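Long-range contacts in serpin-12 (Manduca sexta, PDB 6CJ7), which probably inhibits serine proteases as a serpin and controls the prophenoloxidase activation system in larval hemolymph: residues N35-P40 with F373-M378; S276-I281 with S321-I326. All blocks are in the same frame, centred on the assembly; numbering follows the deposited sequence.

Segment 35-40, close to the N terminus, pairs with 373-378, near the C terminus, in contact 1, with 332 residues in between; contact 1 thus closes a loop holding nearly the whole fold. Within that loop, contact 2 joins 276-281 to 321-326 across 39 residues, so the two closures nest and do not cross. Contact 2 lies in the large central sheet A, contact 1 in sheet B behind it. Their centres are 8 Å apart, and the F373 ring bridges them, with F373 CE2 3.4 Å from A322 CB.

Contact 1. Residues N35-P40 with F373-M378; sequences NLAASP and FMARIM
L36 and A38 grip R376 and M374 through four main-chain hydrogen bonds, two in each hydrogen-bonded pair of an almost exactly antiparallel pairing (177°). The shortest runs from R376 N to L36 O (2.8 Å). In the intervening non-hydrogen-bonded pair, A37 and A375, the CA atoms come closer, to 4.3 Å, and A37 CA donates a CH···O contact to M374 O at 3.3 Å.

The pairing is prolonged by a side chain standing in for main chain. N35 OD1 accepts M378 N at 2.8 Å, its donor lying nearly along the C=O axis though bent at hydrogen (131°); N35 ND2 reaches on to D379 O. With an alanine here, M378 N and D379 O would probably both lose these partners, and the strand exit would be held less firmly.

Apolar contacts lie on both faces. Beside A37 the F373 ring meets A37 CB obliquely through CE1 (3.5 Å). On the face of L36 and M374, P40 CG touches M374 SD at 3.6 Å, the side chains crossing at about a right angle. R376 runs straight before bending at chi3 (79°), which brings one face of its guanidinium under L36 CD2.

Among polar groups, A38 O also sits over one F373 ring face, offset toward the rim. R376 NH1 meets D246 in a salt bridge and also the carbonyl of A29, while NH2 binds those of Q32 and G34. S39 OG caps helix 40-51 at S42 N and bonds L372 O. Buried polar groups thus find definite partners at this edge of sheet B, where 36-38 joins 370-377.

Contact 2. Residues S276-I281 with S321-I326; sequences SIKADI and SAVLTI
The D280 carboxylate, the one flat side-chain group of this pairing, is bound at a single oxygen by two donors. S321 OG donates to D280 OD2 at 2.8 Å, arriving nearly along the C-O axis, while K278 NZ meets OD2 on its syn side, 15° out of the carboxylate plane, in a salt bridge of 2.7 Å. K278 bends at chi3 and chi4 (-38°), turning its ammonium along its own strand toward D280.

On this same face K278 CG rests on V323 CG2 at 3.5 Å. Farther along, S276 OG and T325 OG1 share a hydrogen bond of 2.7 Å in which either hydroxyl may be the donor.

The opposite face is wholly apolar: I277 CG2 lies 4.2 Å from L324 CB, the side chains crossing obliquely, and A279 pairs with A322. F373 packs against L324, and N35 against I277.

Four backbone hydrogen bonds join I277 to L324 and A279 to A322, that from I277 N to L324 O measuring 2.9 Å. The backbone of S321 also bonds N169 and V171 of strand 165-174, which lies beside strand 317-326. In serpins that junction is where a cleaved reactive loop inserts, so its closure is consistent with the native, uninserted state. The chemistry divides accordingly: a mixed face, its hydroxyls and K278-D280 pair beside buried V323 and open to solvent only in part, and an apolar one turned inward to sheet B.

Contact 1. Residues N35-P40 with F373-M378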
ATOM      1  N   ASN A  35       8.020 -10.249  -7.607  1.00 26.33           N
ATOM      2  CA  ASN A  35       7.374  -8.950  -7.434  1.00 24.48           C
ATOM      3  C   ASN A  35       6.566  -8.929  -6.145  1.00 25.38           C
ATOM      4  O   ASN A  35       5.889  -9.902  -5.796  1.00 27.52           O
ATOM      5  CB  ASN A  35       6.451  -8.646  -8.613  1.00 24.98           C
ATOM      6  CG  ASN A  35       7.210  -8.289  -9.867  1.00 25.61           C
ATOM      7  OD1 ASN A  35       8.387  -7.973  -9.805  1.00 25.27           O
ATOM      8  ND2 ASN A  35       6.542  -8.358 -11.006  1.00 26.76           N
ATOM      9  N   LEU A  36       6.640  -7.812  -5.435  1.00 21.82           N
ATOM     10  CA  LEU A  36       5.879  -7.647  -4.208  1.00 20.87           C
ATOM     11  C   LEU A  36       5.382  -6.214  -4.131  1.00 24.33           C
ATOM     12  O   LEU A  36       6.155  -5.275  -4.347  1.00 23.26           O
ATOM     13  CB  LEU A  36       6.736  -7.990  -2.988  1.00 22.57           C
ATOM     14  CG  LEU A  36       5.974  -8.104  -1.672  1.00 31.43           C
ATOM     15  CD1 LEU A  36       5.181  -9.404  -1.646  1.00 32.89           C
ATOM     16  CD2 LEU A  36       6.938  -8.013  -0.494  1.00 32.99           C
ATOM     17  N   ALA A  37       4.099  -6.046  -3.809  1.00 20.84           N
ATOM     18  CA  ALA A  37       3.497  -4.721  -3.743  1.00 18.26           C
ATOM     19  C   ALA A  37       2.478  -4.700  -2.619  1.00 18.84           C
ATOM     20  O   ALA A  37       1.733  -5.667  -2.443  1.00 23.21           O
ATOM     21  CB  ALA A  37       2.815  -4.357  -5.061  1.00 27.66           C
ATOM     22  N   ALA A  38       2.447  -3.600  -1.866  1.00 16.79           N
ATOM     23  CA  ALA A  38       1.458  -3.436  -0.812  1.00 17.24           C
ATOM     24  C   ALA A  38       1.414  -1.972  -0.427  1.00 19.24           C
ATOM     25  O   ALA A  38       2.341  -1.206  -0.715  1.00 20.09           O
ATOM     26  CB  ALA A  38       1.770  -4.285   0.423  1.00 20.64           C
ATOM     27  N   SER A  39       0.334  -1.589   0.238  1.00 15.58           N
ATOM     28  CA  SER A  39       0.208  -0.218   0.732  1.00 15.60           C
ATOM     29  C   SER A  39       0.411  -0.167   2.237  1.00 16.66           C
ATOM     30  O   SER A  39      -0.457  -0.644   2.978  1.00 19.17           O
ATOM     31  CB  SER A  39      -1.162   0.352   0.383  1.00 18.35           C
ATOM     32  OG  SER A  39      -1.330   1.629   1.025  1.00 17.16           O
ATOM     33  N   PRO A  40       1.507   0.409   2.747  1.00 20.09           N
ATOM     34  CA  PRO A  40       1.606   0.603   4.204  1.00 19.29           C
ATOM     35  C   PRO A  40       0.452   1.409   4.763  1.00 19.12           C
ATOM     36  O   PRO A  40       0.016   1.157   5.897  1.00 20.20           O
ATOM     37  CB  PRO A  40       2.948   1.330   4.378  1.00 21.61           C
ATOM     38  CG  PRO A  40       3.746   0.895   3.159  1.00 21.80           C
ATOM     39  CD  PRO A  40       2.728   0.843   2.045  1.00 24.17           C
ATOM     40  N   PHE A 373       2.439   3.407  -1.162  1.00 18.89           N
ATOM     41  CA  PHE A 373       2.653   2.166  -1.893  1.00 19.19           C
ATOM     42  C   PHE A 373       4.133   1.833  -1.792  1.00 16.58           C
ATOM     43  O   PHE A 373       4.984   2.729  -1.893  1.00 19.07           O
ATOM     44  CB  PHE A 373       2.231   2.348  -3.368  1.00 18.72           C
ATOM     45  CG  PHE A 373       1.682   1.141  -4.037  1.00 29.70           C
ATOM     46  CD1 PHE A 373       2.532   0.202  -4.601  1.00 36.32           C
ATOM     47  CD2 PHE A 373       0.320   0.994  -4.217  1.00 22.91           C
ATOM     48  CE1 PHE A 373       2.020  -0.909  -5.266  1.00 36.79           C
ATOM     49  CE2 PHE A 373      -0.196  -0.090  -4.872  1.00 35.37           C
ATOM     50  CZ  PHE A 373       0.654  -1.054  -5.402  1.00 37.36           C
ATOM     51  N   MET A 374       4.437   0.553  -1.581  1.00 19.17           N
ATOM     52  CA  MET A 374       5.807   0.053  -1.670  1.00 19.61           C
ATOM     53  C   MET A 374       5.826  -1.102  -2.656  1.00 19.51           C
ATOM     54  O   MET A 374       4.945  -1.965  -2.622  1.00 19.45           O
ATOM     55  CB  MET A 374       6.353  -0.394  -0.308  1.00 19.16           C
ATOM     56  CG  MET A 374       6.497   0.745   0.680  1.00 22.65           C
ATOM     57  SD  MET A 374       7.184   0.191   2.243  1.00 26.53           S
ATOM     58  CE  MET A 374       8.892  -0.125   1.783  1.00 32.94           C
ATOM     59  N   ALA A 375       6.801  -1.102  -3.559  1.00 18.29           N
ATOM     60  CA  ALA A 375       6.879  -2.198  -4.515  1.00 21.76           C
ATOM     61  C   ALA A 375       8.324  -2.624  -4.666  1.00 21.96           C
ATOM     62  O   ALA A 375       9.210  -1.788  -4.873  1.00 23.49           O
ATOM     63  CB  ALA A 375       6.304  -1.811  -5.882  1.00 24.81           C
ATOM     64  N   ARG A 376       8.549  -3.928  -4.600  1.00 20.06           N
ATOM     65  CA  ARG A 376       9.814  -4.525  -4.993  1.00 19.60           C
ATOM     66  C   ARG A 376       9.616  -5.067  -6.405  1.00 20.18           C
ATOM     67  O   ARG A 376       8.887  -6.044  -6.614  1.00 23.34           O
ATOM     68  CB  ARG A 376      10.221  -5.615  -3.997  1.00 21.78           C
ATOM     69  CG  ARG A 376      11.458  -6.454  -4.403  1.00 24.75           C
ATOM     70  CD  ARG A 376      11.779  -7.455  -3.338  1.00 25.59           C
ATOM     71  NE  ARG A 376      10.864  -8.587  -3.465  1.00 27.33           N
ATOM     72  CZ  ARG A 376      10.717  -9.558  -2.577  1.00 26.98           C
ATOM     73  NH1 ARG A 376      11.451  -9.565  -1.485  1.00 25.54           N
ATOM     74  NH2 ARG A 376       9.836 -10.523  -2.801  1.00 28.43           N
ATOM     75  N   ILE A 377      10.239  -4.418  -7.379  1.00 20.33           N
ATOM     76  CA  ILE A 377      10.054  -4.764  -8.782  1.00 22.29           C
ATOM     77  C   ILE A 377      11.196  -5.695  -9.171  1.00 24.09           C
ATOM     78  O   ILE A 377      12.318  -5.249  -9.439  1.00 21.29           O
ATOM     79  CB  ILE A 377      10.004  -3.521  -9.677  1.00 20.62           C
ATOM     80  CG1 ILE A 377       8.980  -2.525  -9.119  1.00 23.82           C
ATOM     81  CG2 ILE A 377       9.719  -3.921 -11.113  1.00 26.01           C
ATOM     82  CD1 ILE A 377       7.558  -2.886  -9.398  1.00 34.00           C
ATOM     83  N   MET A 378      10.907  -7.003  -9.186  1.00 21.09           N
ATOM     84  CA  MET A 378      11.825  -8.022  -9.683  1.00 22.34           C
ATOM     85  C   MET A 378      11.709  -8.247 -11.179  1.00 24.91           C
ATOM     86  O   MET A 378      12.666  -8.729 -11.794  1.00 26.73           O
ATOM     87  CB  MET A 378      11.596  -9.375  -8.994  1.00 23.20           C
ATOM     88  CG  MET A 378      11.701  -9.366  -7.486  1.00 29.30           C
ATOM     89  SD  MET A 378      13.195  -8.572  -6.800  1.00 29.78           S
ATOM     90  CE  MET A 378      14.520  -9.842  -7.010  1.00 50.09           C
TER

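Contact 2. Residues S276-I281 with S321-I326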
ATOM      1  N   SER A 276       2.929  -2.262 -14.427  1.00 24.03           N
ATOM      2  CA  SER A 276       1.677  -2.235 -13.682  1.00 21.72           C
ATOM      3  C   SER A 276       1.678  -3.462 -12.787  1.00 24.30           C
ATOM      4  O   SER A 276       1.792  -4.585 -13.290  1.00 30.24           O
ATOM      5  CB  SER A 276       0.472  -2.239 -14.632  1.00 29.71           C
ATOM      6  OG  SER A 276      -0.745  -2.156 -13.912  1.00 37.65           O
ATOM      7  N   ILE A 277       1.586  -3.265 -11.475  1.00 23.72           N
ATOM      8  CA  ILE A 277       1.704  -4.368 -10.524  1.00 21.42           C
ATOM      9  C   ILE A 277       0.437  -4.426  -9.679  1.00 19.59           C
ATOM     10  O   ILE A 277      -0.014  -3.406  -9.151  1.00 22.31           O
ATOM     11  CB  ILE A 277       2.977  -4.231  -9.661  1.00 24.66           C
ATOM     12  CG1 ILE A 277       3.119  -5.437  -8.731  1.00 31.54           C
ATOM     13  CG2 ILE A 277       3.025  -2.918  -8.886  1.00 32.11           C
ATOM     14  CD1 ILE A 277       4.455  -5.495  -8.038  1.00 38.90           C
ATOM     15  N   LYS A 278      -0.154  -5.616  -9.590  1.00 24.40           N
ATOM     16  CA  LYS A 278      -1.347  -5.844  -8.783  1.00 21.69           C
ATOM     17  C   LYS A 278      -1.051  -6.946  -7.787  1.00 23.40           C
ATOM     18  O   LYS A 278      -0.510  -7.994  -8.162  1.00 26.02           O
ATOM     19  CB  LYS A 278      -2.541  -6.250  -9.654  1.00 26.44           C
ATOM     20  CG  LYS A 278      -3.780  -6.624  -8.854  1.00 46.03           C
ATOM     21  CD  LYS A 278      -4.759  -7.446  -9.675  1.00 55.70           C
ATOM     22  CE  LYS A 278      -6.188  -7.135  -9.269  1.00 56.54           C
ATOM     23  NZ  LYS A 278      -6.294  -6.941  -7.798  1.00 57.25           N
ATOM     24  N   ALA A 279      -1.421  -6.726  -6.532  1.00 22.82           N
ATOM     25  CA  ALA A 279      -1.255  -7.744  -5.508  1.00 28.22           C
ATOM     26  C   ALA A 279      -2.550  -7.872  -4.730  1.00 22.96           C
ATOM     27  O   ALA A 279      -3.124  -6.865  -4.314  1.00 25.93           O
ATOM     28  CB  ALA A 279      -0.102  -7.404  -4.563  1.00 31.05           C
ATOM     29  N   ASP A 280      -3.004  -9.107  -4.534  1.00 26.57           N
ATOM     30  CA  ASP A 280      -4.113  -9.424  -3.634  1.00 28.23           C
ATOM     31  C   ASP A 280      -3.558 -10.274  -2.502  1.00 26.27           C
ATOM     32  O   ASP A 280      -2.967 -11.332  -2.754  1.00 29.16           O
ATOM     33  CB  ASP A 280      -5.227 -10.184  -4.356  1.00 31.79           C
ATOM     34  CG  ASP A 280      -5.749  -9.461  -5.571  1.00 42.85           C
ATOM     35  OD1 ASP A 280      -5.901 -10.125  -6.617  1.00 56.30           O
ATOM     36  OD2 ASP A 280      -6.023  -8.245  -5.489  1.00 37.35           O
ATOM     37  N   ILE A 281      -3.780  -9.842  -1.260  1.00 23.40           N
ATOM     38  CA  ILE A 281      -3.044 -10.359  -0.112  1.00 20.46           C
ATOM     39  C   ILE A 281      -4.000 -10.733   1.010  1.00 20.89           C
ATOM     40  O   ILE A 281      -4.806  -9.910   1.452  1.00 23.71           O
ATOM     41  CB  ILE A 281      -2.022  -9.342   0.412  1.00 25.00           C
ATOM     42  CG1 ILE A 281      -1.010  -8.973  -0.675  1.00 27.34           C
ATOM     43  CG2 ILE A 281      -1.341  -9.889   1.629  1.00 26.17           C
ATOM     44  CD1 ILE A 281      -0.155  -7.796  -0.276  1.00 29.16           C
ATOM     45  N   SER A 321      -5.662  -5.339  -1.178  1.00 16.66           N
ATOM     46  CA  SER A 321      -5.272  -5.331  -2.580  1.00 17.57           C
ATOM     47  C   SER A 321      -4.629  -3.996  -2.911  1.00 18.86           C
ATOM     48  O   SER A 321      -5.062  -2.948  -2.424  1.00 18.97           O
ATOM     49  CB  SER A 321      -6.460  -5.572  -3.510  1.00 21.37           C
ATOM     50  OG  SER A 321      -6.029  -5.536  -4.872  1.00 29.44           O
ATOM     51  N   ALA A 322      -3.611  -4.040  -3.768  1.00 18.64           N
ATOM     52  CA  ALA A 322      -2.861  -2.841  -4.123  1.00 15.63           C
ATOM     53  C   ALA A 322      -2.531  -2.906  -5.602  1.00 18.78           C
ATOM     54  O   ALA A 322      -1.999  -3.917  -6.068  1.00 19.37           O
ATOM     55  CB  ALA A 322      -1.570  -2.733  -3.301  1.00 18.25           C
ATOM     56  N   VAL A 323      -2.855  -1.846  -6.344  1.00 16.84           N
ATOM     57  CA  VAL A 323      -2.564  -1.773  -7.777  1.00 17.45           C
ATOM     58  C   VAL A 323      -1.854  -0.455  -8.050  1.00 17.25           C
ATOM     59  O   VAL A 323      -2.372   0.611  -7.708  1.00 17.73           O
ATOM     60  CB  VAL A 323      -3.835  -1.870  -8.646  1.00 17.25           C
ATOM     61  CG1 VAL A 323      -3.474  -1.691 -10.124  1.00 20.65           C
ATOM     62  CG2 VAL A 323      -4.554  -3.203  -8.441  1.00 22.36           C
ATOM     63  N   LEU A 324      -0.685  -0.522  -8.692  1.00 17.82           N
ATOM     64  CA  LEU A 324       0.065   0.674  -9.072  1.00 17.12           C
ATOM     65  C   LEU A 324       0.454   0.539 -10.535  1.00 17.71           C
ATOM     66  O   LEU A 324       1.039  -0.474 -10.931  1.00 19.46           O
ATOM     67  CB  LEU A 324       1.325   0.843  -8.223  1.00 18.18           C
ATOM     68  CG  LEU A 324       2.283   1.936  -8.675  1.00 22.10           C
ATOM     69  CD1 LEU A 324       1.633   3.301  -8.440  1.00 22.20           C
ATOM     70  CD2 LEU A 324       3.606   1.817  -7.922  1.00 26.54           C
ATOM     71  N   THR A 325       0.139   1.556 -11.330  1.00 18.27           N
ATOM     72  CA  THR A 325       0.441   1.561 -12.758  1.00 16.33           C
ATOM     73  C   THR A 325       1.204   2.831 -13.076  1.00 19.05           C
ATOM     74  O   THR A 325       0.804   3.913 -12.643  1.00 20.36           O
ATOM     75  CB  THR A 325      -0.837   1.509 -13.613  1.00 20.38           C
ATOM     76  OG1 THR A 325      -1.591   0.335 -13.279  1.00 26.20           O
ATOM     77  CG2 THR A 325      -0.500   1.478 -15.092  1.00 24.65           C
ATOM     78  N   ILE A 326       2.279   2.713 -13.863  1.00 18.22           N
ATOM     79  CA  ILE A 326       2.940   3.906 -14.380  1.00 19.77           C
ATOM     80  C   ILE A 326       3.049   3.811 -15.896  1.00 19.57           C
ATOM     81  O   ILE A 326       3.153   2.718 -16.463  1.00 25.00           O
ATOM     82  CB  ILE A 326       4.336   4.146 -13.748  1.00 21.10           C
ATOM     83  CG1 ILE A 326       5.358   3.102 -14.167  1.00 24.38           C
ATOM     84  CG2 ILE A 326       4.245   4.230 -12.216  1.00 22.71           C
ATOM     85  CD1 ILE A 326       6.758   3.535 -13.799  1.00 23.02           C
TER